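Local coordinates for protein multi-copper Oxidase CueO (Ochrobactrum, PDB 6EVG) that oxidises lignin model compounds and lignosulfonate as a laccase-like multicopper enzyme, probably passing the electrons through its coppers to dioxygen, at residues 135-140 against 393-398; 247-252 against 461-466; 253-258 against 315-320. All blocks are in the same frame, centred on the assembly; numbering follows the deposited sequence.

Contact 1 of 3, residues 135-140 against 393-398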
ATOM      1  N   HIS A 135       9.316  -1.969 -14.651  1.00 10.14           N
ATOM      2  CA  HIS A 135       8.988  -1.210 -15.860  1.00 10.68           C
ATOM      3  C   HIS A 135       8.080  -2.049 -16.735  1.00 11.06           C
ATOM      4  O   HIS A 135       8.492  -3.031 -17.338  1.00 13.58           O
ATOM      5  CB  HIS A 135      10.293  -0.868 -16.567  1.00 12.33           C
ATOM      6  CG  HIS A 135      10.077  -0.146 -17.852  1.00 13.62           C
ATOM      7  ND1 HIS A 135      11.012  -0.170 -18.869  1.00 18.50           N
ATOM      8  CD2 HIS A 135       9.065   0.632 -18.278  1.00 14.05           C
ATOM      9  CE1 HIS A 135      10.534   0.523 -19.888  1.00 20.36           C
ATOM     10  NE2 HIS A 135       9.375   1.050 -19.552  1.00 17.29           N
ATOM     11  N   GLY A 136       6.798  -1.700 -16.774  1.00 10.71           N
ATOM     12  CA  GLY A 136       5.828  -2.358 -17.623  1.00 11.66           C
ATOM     13  C   GLY A 136       5.231  -3.667 -17.161  1.00 11.46           C
ATOM     14  O   GLY A 136       4.252  -4.141 -17.745  1.00 14.91           O
ATOM     15  N   ASN A 137       5.753  -4.246 -16.078  1.00 11.82           N
ATOM     16  CA  ASN A 137       5.418  -5.580 -15.578  1.00 13.38           C
ATOM     17  C   ASN A 137       4.931  -5.618 -14.127  1.00 11.35           C
ATOM     18  O   ASN A 137       4.808  -6.691 -13.545  1.00 13.06           O
ATOM     19  CB  ASN A 137       6.639  -6.558 -15.739  1.00 15.05           C
ATOM     20  CG  ASN A 137       6.857  -6.930 -17.121  1.00 17.99           C
ATOM     21  OD1 ASN A 137       6.234  -7.862 -17.614  1.00 19.97           O
ATOM     22  ND2 ASN A 137       7.676  -6.176 -17.826  1.00 22.76           N
ATOM     23  N   THR A 138       4.717  -4.443 -13.562  1.00 10.72           N
ATOM     24  CA  THR A 138       4.338  -4.409 -12.160  1.00 10.37           C
ATOM     25  C   THR A 138       2.959  -4.993 -11.909  1.00  9.28           C
ATOM     26  O   THR A 138       2.752  -5.719 -10.939  1.00  9.54           O
ATOM     27  CB  THR A 138       4.377  -2.955 -11.658  1.00 11.38           C
ATOM     28  OG1 THR A 138       5.661  -2.397 -11.809  1.00 15.14           O
ATOM     29  CG2 THR A 138       3.978  -2.817 -10.147  1.00 13.92           C
ATOM     30  N   ALA A 139       2.021  -4.663 -12.748  1.00  9.44           N
ATOM     31  CA  ALA A 139       0.630  -5.084 -12.532  1.00  8.96           C
ATOM     32  C   ALA A 139       0.477  -6.586 -12.505  1.00  8.99           C
ATOM     33  O   ALA A 139      -0.274  -7.119 -11.669  1.00  9.13           O
ATOM     34  CB  ALA A 139      -0.287  -4.490 -13.579  1.00  9.69           C
ATOM     35  N   ARG A 140       1.138  -7.264 -13.425  1.00  8.93           N
ATOM     36  CA  ARG A 140       1.028  -8.701 -13.492  1.00  8.74           C
ATOM     37  C   ARG A 140       1.649  -9.364 -12.276  1.00  8.39           C
ATOM     38  O   ARG A 140       1.068 -10.291 -11.677  1.00  9.26           O
ATOM     39  CB  ARG A 140       1.688  -9.213 -14.770  1.00  9.67           C
ATOM     40  CG  ARG A 140       1.647 -10.702 -14.927  1.00 10.55           C
ATOM     41  CD  ARG A 140       2.177 -11.150 -16.301  1.00 11.68           C
ATOM     42  NE  ARG A 140       3.511 -10.626 -16.563  1.00 12.98           N
ATOM     43  CZ  ARG A 140       4.641 -11.076 -15.968  1.00 12.11           C
ATOM     44  NH1 ARG A 140       4.636 -12.170 -15.216  1.00 11.87           N
ATOM     45  NH2 ARG A 140       5.765 -10.476 -16.181  1.00 14.64           N
ATOM     46  N   GLU A 393      -0.496  -6.607 -23.291  1.00 18.86           N
ATOM     47  CA  GLU A 393       0.698  -6.306 -22.468  1.00 18.71           C
ATOM     48  C   GLU A 393       0.879  -4.832 -22.555  1.00 16.77           C
ATOM     49  O   GLU A 393       0.951  -4.283 -23.641  1.00 17.03           O
ATOM     50  CB  GLU A 393       1.909  -7.108 -22.897  1.00 24.61           C
ATOM     51  CG  GLU A 393       1.649  -8.594 -22.716  1.00 30.43           C
ATOM     52  CD  GLU A 393       2.872  -9.453 -22.840  1.00 39.36           C
ATOM     53  OE1 GLU A 393       4.004  -8.910 -22.873  1.00 49.38           O
ATOM     54  OE2 GLU A 393       2.685 -10.690 -22.915  1.00 47.62           O
ATOM     55  N   ALA A 394       1.019  -4.184 -21.406  1.00 15.53           N
ATOM     56  CA  ALA A 394       1.141  -2.726 -21.344  1.00 13.67           C
ATOM     57  C   ALA A 394       2.190  -2.193 -22.319  1.00 14.00           C
ATOM     58  O   ALA A 394       1.907  -1.281 -23.092  1.00 14.54           O
ATOM     59  CB  ALA A 394       1.487  -2.309 -19.945  1.00 15.19           C
ATOM     60  N   LEU A 395       3.396  -2.773 -22.294  1.00 15.65           N
ATOM     61  CA  LEU A 395       4.504  -2.203 -23.087  1.00 17.55           C
ATOM     62  C   LEU A 395       4.270  -2.243 -24.567  1.00 17.82           C
ATOM     63  O   LEU A 395       4.858  -1.396 -25.264  1.00 22.88           O
ATOM     64  CB  LEU A 395       5.872  -2.815 -22.738  1.00 21.25           C
ATOM     65  CG  LEU A 395       6.358  -2.453 -21.336  1.00 22.55           C
ATOM     66  CD1 LEU A 395       7.694  -3.100 -21.068  1.00 28.20           C
ATOM     67  CD2 LEU A 395       6.475  -0.923 -21.152  1.00 25.54           C
ATOM     68  N   THR A 396       3.534  -3.231 -25.066  1.00 17.52           N
ATOM     69  CA  THR A 396       3.315  -3.387 -26.501  1.00 19.05           C
ATOM     70  C   THR A 396       1.905  -2.965 -26.940  1.00 17.65           C
ATOM     71  O   THR A 396       1.579  -3.047 -28.132  1.00 20.45           O
ATOM     72  CB  THR A 396       3.541  -4.821 -26.938  1.00 21.31           C
ATOM     73  OG1 THR A 396       2.647  -5.676 -26.228  1.00 25.47           O
ATOM     74  CG2 THR A 396       4.980  -5.251 -26.709  1.00 26.11           C
ATOM     75  N   SER A 397       1.086  -2.465 -26.024  1.00 15.53           N
ATOM     76  CA  SER A 397      -0.299  -2.122 -26.326  1.00 15.31           C
ATOM     77  C   SER A 397      -0.464  -0.875 -27.166  1.00 17.09           C
ATOM     78  O   SER A 397      -1.546  -0.669 -27.734  1.00 19.53           O
ATOM     79  CB  SER A 397      -1.073  -1.955 -25.013  1.00 16.35           C
ATOM     80  OG  SER A 397      -0.629  -0.817 -24.303  1.00 14.94           O
ATOM     81  N   GLY A 398       0.511   0.024 -27.100  1.00 15.37           N
ATOM     82  CA  GLY A 398       0.308   1.388 -27.642  1.00 17.69           C
ATOM     83  C   GLY A 398      -0.308   2.388 -26.734  1.00 16.20           C
ATOM     84  O   GLY A 398      -0.292   3.581 -27.051  1.00 19.67           O
TER
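The imidazole of His135 meets the isobutyl group of Leu395 obliquely, the two side chains crossing at about a right angle, with NE2 of His135 3.9 Å from CD2 of Leu395. Elsewhere on its surface this ring packs edge-to-face with Phe408 and touches Pro105 and Met410. The other flat group, the guanidinium of Arg140, takes OD1 of Asn137 at its edge and in its plane, NH2 lying 3.0 Å from that oxygen with an angle of 164° at the hydrogen, while NH1 is held by a salt bridge to Glu86.

Leu395 covers Gly136. With its CG swung away from its own carbonyl carbon (chi1 -68°), the leucine forks over the glycine: CG stands 3.8 Å from CA of Gly136, while CD1 extends to the carbonyl O of His135, also at 3.8 Å, and CD2 to the ring. The fit depends on the missing side chain, since a beta carbon on Gly136 would run into CG of Leu395. CB of Ala394 rests 4.0 Å from the carbonyl O of Gly136.

Asn137 stands just before helix 138-144 yet leaves its capping to others. Its ND2 bonds back to O of His135 at 3.3 Å, whereas the amides of Thr138 and Ala139 are taken by the carboxylate of Asp497, on helix 493-497, which also carries the copper ligand His495; Ala394 touches Asp497 too, and its side chain lies about 13 Å from the copper.

The chemistry is therefore divided: these hydrogen bonds of Asn137, Thr138, Ala139 and Arg140 run within residues 135-140 or to other parts of the chain, while Ala394 and Leu395 add a thin apolar cover at the protein surface.

Contact 2 of 3, residues 247-252 against 461-466; sequences ASDGGF and KDTALI. With EDO (1,2-ethanediol), chain D.
Asp249 sends its carboxylate across to Lys461, Asp462 and Thr463, and OD2 alone accepts three bonds. NZ of Lys461 forms a salt bridge with OD2 of Asp249 at 2.9 Å, from above the carboxylate plane. N of Thr463 also meets OD2 of Asp249 from out of the plane, at 3.0 Å. N of Asp462 uses the anti lone pair of Asp249 OD2, at 2.9 Å. The other oxygen, OD1, takes the amide of Arg269. So many donors would be expected to keep this buried acid ionised.

The lysine, bent at its last two torsions (60° and 58°), turns back so that its NZ reaches several acceptors: Asp249 OD2, OG of Ser248 at 3.0 Å, O of Thr463 at 2.9 Å and the carboxylate of Glu268. Ser248 OG also bonds to O of Arg269. Asp462 approaches Asp249, OD1 to OD2 3.8 Å, but its charge is met by a salt bridge to Arg269, and its OD1 accepts from OG1 of Thr463, 2.8 Å away; OG1 of Thr463 also bonds to His93. A 1,2-ethanediol, probably from the crystallisation liquor, satisfies both N and O of Leu465 and bonds to Glu268 as well.

Residues 248-251 form the type I turn of the hairpin joining strands 243-248 and 251-259. Strand 463-466 edges another sheet, beside strand 434-438, so the turn docks the middle cupredoxin domain onto the C-terminal, copper-bearing one.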
ATOM      1  N   ALA A 247      -3.504   5.692  12.729  1.00  7.86           N
ATOM      2  CA  ALA A 247      -2.271   5.846  11.927  1.00  7.62           C
ATOM      3  C   ALA A 247      -2.623   5.674  10.479  1.00  7.35           C
ATOM      4  O   ALA A 247      -3.562   4.998  10.096  1.00  7.31           O
ATOM      5  CB  ALA A 247      -1.245   4.784  12.313  1.00  8.42           C
ATOM      6  N   SER A 248      -1.756   6.295   9.639  1.00  7.61           N
ATOM      7  CA  SER A 248      -1.718   5.964   8.202  1.00  7.64           C
ATOM      8  C   SER A 248      -0.275   5.579   7.824  1.00  7.37           C
ATOM      9  O   SER A 248       0.479   5.138   8.704  1.00  8.17           O
ATOM     10  CB  SER A 248      -2.333   7.072   7.336  1.00  8.25           C
ATOM     11  OG  SER A 248      -2.498   6.648   5.977  1.00  7.99           O
ATOM     12  N   ASP A 249       0.068   5.733   6.558  1.00  7.41           N
ATOM     13  CA  ASP A 249       1.298   5.133   5.980  1.00  7.43           C
ATOM     14  C   ASP A 249       2.521   5.403   6.835  1.00  7.47           C
ATOM     15  O   ASP A 249       3.381   4.523   7.010  1.00  8.32           O
ATOM     16  CB  ASP A 249       1.546   5.783   4.600  1.00  7.10           C
ATOM     17  CG  ASP A 249       0.354   5.910   3.713  1.00  7.35           C
ATOM     18  OD1 ASP A 249      -0.592   5.099   3.764  1.00  8.72           O
ATOM     19  OD2 ASP A 249       0.367   6.920   2.919  1.00  7.91           O
ATOM     20  N   GLY A 250       2.695   6.661   7.263  1.00  7.34           N
ATOM     21  CA  GLY A 250       3.862   7.125   7.938  1.00  7.99           C
ATOM     22  C   GLY A 250       3.779   7.152   9.438  1.00  8.01           C
ATOM     23  O   GLY A 250       4.685   7.725  10.081  1.00  9.04           O
ATOM     24  N   GLY A 251       2.724   6.576  10.001  1.00  7.79           N
ATOM     25  CA  GLY A 251       2.630   6.410  11.436  1.00  8.36           C
ATOM     26  C   GLY A 251       1.475   7.145  12.094  1.00  7.58           C
ATOM     27  O   GLY A 251       0.451   7.464  11.453  1.00  8.12           O
ATOM     28  N   PHE A 252       1.611   7.306  13.387  1.00  8.14           N
ATOM     29  CA  PHE A 252       0.484   7.728  14.235  1.00  8.58           C
ATOM     30  C   PHE A 252       0.101   9.152  13.967  1.00  9.24           C
ATOM     31  O   PHE A 252       0.913  10.031  13.633  1.00 10.71           O
ATOM     32  CB  PHE A 252       0.824   7.501  15.701  1.00  9.65           C
ATOM     33  CG  PHE A 252       1.071   6.088  16.063  1.00  9.60           C
ATOM     34  CD1 PHE A 252       0.089   5.110  15.869  1.00  9.61           C
ATOM     35  CD2 PHE A 252       2.340   5.649  16.539  1.00 11.08           C
ATOM     36  CE1 PHE A 252       0.313   3.802  16.172  1.00 11.11           C
ATOM     37  CE2 PHE A 252       2.540   4.302  16.829  1.00 12.03           C
ATOM     38  CZ  PHE A 252       1.541   3.380  16.646  1.00 12.57           C
ATOM     39  N   LYS A 461       2.370  10.690   5.271  1.00  7.47           N
ATOM     40  CA  LYS A 461       1.874   9.734   4.289  1.00  7.36           C
ATOM     41  C   LYS A 461       2.901   9.568   3.168  1.00  7.45           C
ATOM     42  O   LYS A 461       3.821  10.373   2.978  1.00  8.48           O
ATOM     43  CB  LYS A 461       0.495  10.169   3.759  1.00 10.35           C
ATOM     44  CG  LYS A 461      -0.609   9.814   4.825  1.00 12.65           C
ATOM     45  CD  LYS A 461      -2.016  10.072   4.438  1.00 11.88           C
ATOM     46  CE  LYS A 461      -2.448   9.320   3.235  1.00  9.95           C
ATOM     47  NZ  LYS A 461      -2.356   7.820   3.263  1.00  8.73           N
ATOM     48  N   ASP A 462       2.741   8.451   2.447  1.00  7.17           N
ATOM     49  CA  ASP A 462       3.501   8.219   1.223  1.00  7.26           C
ATOM     50  C   ASP A 462       2.623   7.901   0.038  1.00  7.40           C
ATOM     51  O   ASP A 462       3.167   7.836  -1.086  1.00  7.93           O
ATOM     52  CB  ASP A 462       4.623   7.141   1.420  1.00  7.92           C
ATOM     53  CG  ASP A 462       4.095   5.776   1.831  1.00  7.41           C
ATOM     54  OD1 ASP A 462       3.213   5.233   1.107  1.00  8.44           O
ATOM     55  OD2 ASP A 462       4.569   5.228   2.860  1.00  8.39           O
ATOM     56  N   THR A 463       1.314   7.677   0.211  1.00  7.25           N
ATOM     57  CA  THR A 463       0.409   7.332  -0.848  1.00  7.70           C
ATOM     58  C   THR A 463      -0.897   8.112  -0.527  1.00  8.31           C
ATOM     59  O   THR A 463      -1.301   8.122   0.626  1.00  9.09           O
ATOM     60  CB  THR A 463       0.140   5.825  -0.931  1.00  8.14           C
ATOM     61  OG1 THR A 463       1.424   5.146  -1.008  1.00  8.63           O
ATOM     62  CG2 THR A 463      -0.687   5.451  -2.094  1.00  8.71           C
ATOM     63  N   ALA A 464      -1.522   8.731  -1.525  1.00  8.10           N
ATOM     64  CA  ALA A 464      -2.764   9.501  -1.290  1.00  8.96           C
ATOM     65  C   ALA A 464      -3.645   9.476  -2.491  1.00  8.74           C
ATOM     66  O   ALA A 464      -3.148   9.627  -3.618  1.00  9.12           O
ATOM     67  CB  ALA A 464      -2.464  10.912  -0.927  1.00 10.69           C
ATOM     68  N   LEU A 465      -4.951   9.357  -2.287  1.00  8.58           N
ATOM     69  CA  LEU A 465      -5.893   9.375  -3.385  1.00  8.92           C
ATOM     70  C   LEU A 465      -6.189  10.832  -3.776  1.00  9.22           C
ATOM     71  O   LEU A 465      -6.683  11.615  -2.968  1.00 10.38           O
ATOM     72  CB  LEU A 465      -7.195   8.650  -3.017  1.00  9.26           C
ATOM     73  CG  LEU A 465      -8.184   8.432  -4.149  1.00 10.20           C
ATOM     74  CD1 LEU A 465      -7.624   7.655  -5.344  1.00 10.54           C
ATOM     75  CD2 LEU A 465      -9.461   7.791  -3.623  1.00 12.26           C
ATOM     76  N   ILE A 466      -5.891  11.164  -5.029  1.00  9.43           N
ATOM     77  CA  ILE A 466      -6.105  12.504  -5.621  1.00 10.04           C
ATOM     78  C   ILE A 466      -7.364  12.421  -6.416  1.00  9.81           C
ATOM     79  O   ILE A 466      -7.546  11.599  -7.288  1.00 11.04           O
ATOM     80  CB  ILE A 466      -4.914  12.936  -6.453  1.00 10.62           C
ATOM     81  CG1 ILE A 466      -3.575  12.639  -5.778  1.00 10.56           C
ATOM     82  CG2 ILE A 466      -5.059  14.413  -6.823  1.00 11.23           C
ATOM     83  CD1 ILE A 466      -3.364  13.202  -4.420  1.00 11.16           C
TER
HETATM   84  C1  EDO D 603      -6.134  10.500   1.347  1.00 11.33           C
HETATM   85  O1  EDO D 603      -5.461   9.553   0.522  1.00 10.57           O
HETATM   86  C2  EDO D 603      -6.559  11.685   0.511  1.00 11.12           C
HETATM   87  O2  EDO D 603      -7.558  11.349  -0.467  1.00 12.59           O

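Contact 3 of 3, residues 253-258 against 315-320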
ATOM      1  N   ILE A 253      -1.191   9.405  14.231  1.00 10.01           N
ATOM      2  CA  ILE A 253      -1.719  10.787  14.293  1.00 11.55           C
ATOM      3  C   ILE A 253      -1.937  11.164  15.734  1.00 11.10           C
ATOM      4  O   ILE A 253      -2.319  10.339  16.559  1.00 11.79           O
ATOM      5  CB  ILE A 253      -2.920  11.032  13.462  1.00 12.96           C
ATOM      6  CG1 ILE A 253      -4.014  10.062  13.776  1.00 11.83           C
ATOM      7  CG2 ILE A 253      -2.555  11.086  11.993  1.00 16.71           C
ATOM      8  CD1 ILE A 253      -5.401  10.494  13.245  1.00 13.99           C
ATOM      9  N   GLY A 254      -1.666  12.435  16.006  1.00 11.97           N
ATOM     10  CA  GLY A 254      -1.755  12.908  17.375  1.00 12.94           C
ATOM     11  C   GLY A 254      -3.132  12.822  18.003  1.00 11.28           C
ATOM     12  O   GLY A 254      -3.245  12.489  19.170  1.00 11.86           O
ATOM     13  N   ASN A 255      -4.155  13.081  17.178  1.00 11.34           N
ATOM     14  CA  ASN A 255      -5.562  13.077  17.630  1.00 11.94           C
ATOM     15  C   ASN A 255      -6.368  12.078  16.816  1.00 10.44           C
ATOM     16  O   ASN A 255      -7.005  12.446  15.853  1.00 12.38           O
ATOM     17  CB  ASN A 255      -6.109  14.504  17.524  1.00 13.31           C
ATOM     18  CG  ASN A 255      -5.181  15.527  18.217  1.00 13.68           C
ATOM     19  OD1 ASN A 255      -4.767  15.340  19.349  1.00 13.52           O
ATOM     20  ND2 ASN A 255      -4.861  16.583  17.537  1.00 16.34           N
ATOM     21  N   PRO A 256      -6.329  10.791  17.221  1.00 10.57           N
ATOM     22  CA  PRO A 256      -7.090   9.743  16.510  1.00 11.29           C
ATOM     23  C   PRO A 256      -8.527  10.194  16.239  1.00 10.46           C
ATOM     24  O   PRO A 256      -9.212  10.823  17.109  1.00 11.38           O
ATOM     25  CB  PRO A 256      -7.060   8.569  17.458  1.00 13.23           C
ATOM     26  CG  PRO A 256      -5.722   8.692  18.143  1.00 13.71           C
ATOM     27  CD  PRO A 256      -5.484  10.220  18.278  1.00 11.42           C
ATOM     28  N   GLU A 257      -9.052   9.809  15.080  1.00 10.67           N
ATOM     29  CA  GLU A 257     -10.329  10.252  14.603  1.00 10.46           C
ATOM     30  C   GLU A 257     -11.249   9.089  14.319  1.00 10.11           C
ATOM     31  O   GLU A 257     -10.899   8.248  13.527  1.00 10.57           O
ATOM     32  CB  GLU A 257     -10.122  11.042  13.275  1.00 11.92           C
ATOM     33  CG  GLU A 257     -11.463  11.611  12.741  1.00 13.34           C
ATOM     34  CD  GLU A 257     -11.433  12.186  11.331  1.00 13.33           C
ATOM     35  OE1 GLU A 257     -10.466  12.000  10.572  1.00 13.81           O
ATOM     36  OE2 GLU A 257     -12.464  12.787  10.949  1.00 18.86           O
ATOM     37  N   PRO A 258     -12.489   9.062  14.892  1.00  9.75           N
ATOM     38  CA  PRO A 258     -13.451   8.050  14.472  1.00 10.16           C
ATOM     39  C   PRO A 258     -14.063   8.382  13.151  1.00 10.16           C
ATOM     40  O   PRO A 258     -14.492   9.542  12.921  1.00 12.86           O
ATOM     41  CB  PRO A 258     -14.482   8.039  15.606  1.00 12.11           C
ATOM     42  CG  PRO A 258     -14.405   9.424  16.142  1.00 14.90           C
ATOM     43  CD  PRO A 258     -13.020   9.973  15.920  1.00 11.79           C
ATOM     44  N   PRO A 315      -7.641   5.002  23.180  1.00 13.47           N
ATOM     45  CA  PRO A 315      -6.759   6.125  23.293  1.00 13.86           C
ATOM     46  C   PRO A 315      -7.316   7.388  22.583  1.00 12.81           C
ATOM     47  O   PRO A 315      -7.876   7.271  21.493  1.00 15.74           O
ATOM     48  CB  PRO A 315      -5.500   5.628  22.566  1.00 16.46           C
ATOM     49  CG  PRO A 315      -5.998   4.715  21.522  1.00 17.23           C
ATOM     50  CD  PRO A 315      -7.176   4.044  22.151  1.00 14.67           C
ATOM     51  N   ASP A 316      -7.130   8.533  23.245  1.00 13.10           N
ATOM     52  CA  ASP A 316      -7.501   9.825  22.651  1.00 12.69           C
ATOM     53  C   ASP A 316      -6.368  10.604  22.079  1.00 12.59           C
ATOM     54  O   ASP A 316      -6.602  11.425  21.203  1.00 13.09           O
ATOM     55  CB  ASP A 316      -8.180  10.689  23.707  1.00 14.96           C
ATOM     56  CG  ASP A 316      -9.543  10.163  24.137  1.00 14.03           C
ATOM     57  OD1 ASP A 316     -10.245   9.482  23.340  1.00 16.16           O
ATOM     58  OD2 ASP A 316      -9.868  10.495  25.290  1.00 17.83           O
ATOM     59  N   ARG A 317      -5.156  10.368  22.564  1.00 12.52           N
ATOM     60  CA  ARG A 317      -4.008  11.131  22.102  1.00 13.18           C
ATOM     61  C   ARG A 317      -2.803  10.189  21.886  1.00 12.54           C
ATOM     62  O   ARG A 317      -2.606   9.304  22.656  1.00 16.07           O
ATOM     63  CB  ARG A 317      -3.620  12.249  23.101  1.00 17.33           C
ATOM     64  CG  ARG A 317      -2.608  13.235  22.521  1.00 22.92           C
ATOM     65  CD  ARG A 317      -2.515  14.533  23.294  1.00 30.08           C
ATOM     66  NE  ARG A 317      -2.046  14.262  24.604  1.00 41.79           N
ATOM     67  CZ  ARG A 317      -0.879  14.690  25.026  1.00 37.38           C
ATOM     68  NH1 ARG A 317      -0.087  15.342  24.196  1.00 27.62           N
ATOM     69  NH2 ARG A 317      -0.514  14.453  26.254  1.00 29.80           N
ATOM     70  N   LEU A 318      -2.088  10.406  20.784  1.00 12.13           N
ATOM     71  CA  LEU A 318      -0.884   9.663  20.468  1.00 11.60           C
ATOM     72  C   LEU A 318       0.237  10.641  20.134  1.00 12.16           C
ATOM     73  O   LEU A 318       0.007  11.850  19.984  1.00 15.04           O
ATOM     74  CB  LEU A 318      -1.151   8.699  19.312  1.00 10.73           C
ATOM     75  CG  LEU A 318      -2.171   7.596  19.588  1.00 11.29           C
ATOM     76  CD1 LEU A 318      -2.488   6.870  18.312  1.00 11.93           C
ATOM     77  CD2 LEU A 318      -1.701   6.635  20.676  1.00 12.95           C
ATOM     78  N   ASP A 319       1.445  10.112  19.899  1.00 13.51           N
ATOM     79  CA  ASP A 319       2.610  10.881  19.516  1.00 13.58           C
ATOM     80  C   ASP A 319       2.685  11.011  17.997  1.00 15.29           C
ATOM     81  O   ASP A 319       3.359  10.249  17.335  1.00 23.12           O
ATOM     82  CB  ASP A 319       3.865  10.197  20.060  1.00 14.67           C
ATOM     83  CG  ASP A 319       4.014   8.724  19.631  1.00 15.97           C
ATOM     84  OD1 ASP A 319       3.031   7.963  19.735  1.00 17.86           O
ATOM     85  OD2 ASP A 319       5.133   8.291  19.244  1.00 18.11           O
ATOM     86  N   GLY A 320       2.031  11.956  17.437  1.00 17.59           N
ATOM     87  CA  GLY A 320       2.060  12.204  16.019  1.00 17.11           C
ATOM     88  C   GLY A 320       2.695  13.547  15.750  1.00 16.89           C
ATOM     89  O   GLY A 320       3.064  14.282  16.670  1.00 20.08           O
TER
HETATM   90  O   HOH W   1      -8.445  12.385  19.346  1.00 13.89           O
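Leu318 reaches Pro256 because its CG turns away from its own carbonyl carbon (chi1 -64°) and its chain then extends, setting CD1 3.7 Å from CG of Pro256. The proline, its ring puckered C-gamma exo, leans toward the loop, and the two side chains meet at a slant. Arg317 points away from residues 253-258, but with CG anti to the backbone N (chi1 -169°) that CG still touches O of Gly254.

Main-chain atoms supply the polar part. N of Leu318 bonds to O of Gly254 at 2.9 Å, nearly straight at the hydrogen (169°), and CA of Arg317 adds a CA-H...O contact of 3.3 Å to the same oxygen. A reciprocal contact of this kind joins CA of Gly254 to O of Leu318. Farther along, one water donates to both O of Pro256 and O of Asp316, 2.8 Å from each, bridging two carbonyls that could not bond to one another. CD of Pro256 also lies 3.4 Å from O of Asp316. Gly320 passes close to Gly254, and a beta carbon on Gly320 would run into N of Gly254 and C of Ile253.

A serine in place of Pro256 would probably leave CD1 of Leu318 without its ring partner, opening a gap beside the loop and giving the leucine more freedom to turn.

The chain bends at residues 254 and 255, midway along strand 251-259, an edge strand of its sheet. Leu318 and Pro256 both rest on Val246 of the adjoining strand 243-248, and Leu318 also touches Phe252. Asp319 reaches beyond the sheet in a salt bridge to Arg160. The loop 315-320 thus lies along the sheet's margin on its way from strand 295-303 of the middle domain to strand 332-336 of the last.

Burial and chemistry change together across the three contacts. Contact 2 is the buried one, and it spends charge freely, with its carboxylates and ammonium group each met by several partners. Contacts 1 and 3 lie at the surface, on opposite sides of the chain's centre with their own centres about 41 Å apart, and rely on a leucine laid over glycine or proline; contact 3 adds main-chain and water bonds. Contacts 2 and 3 share strand 251-259 and touch where Phe252 meets Leu318, so domain interface and linker loop adjoin. Contact 1 stands apart, about 12 Å from contact 2 at the nearest atoms.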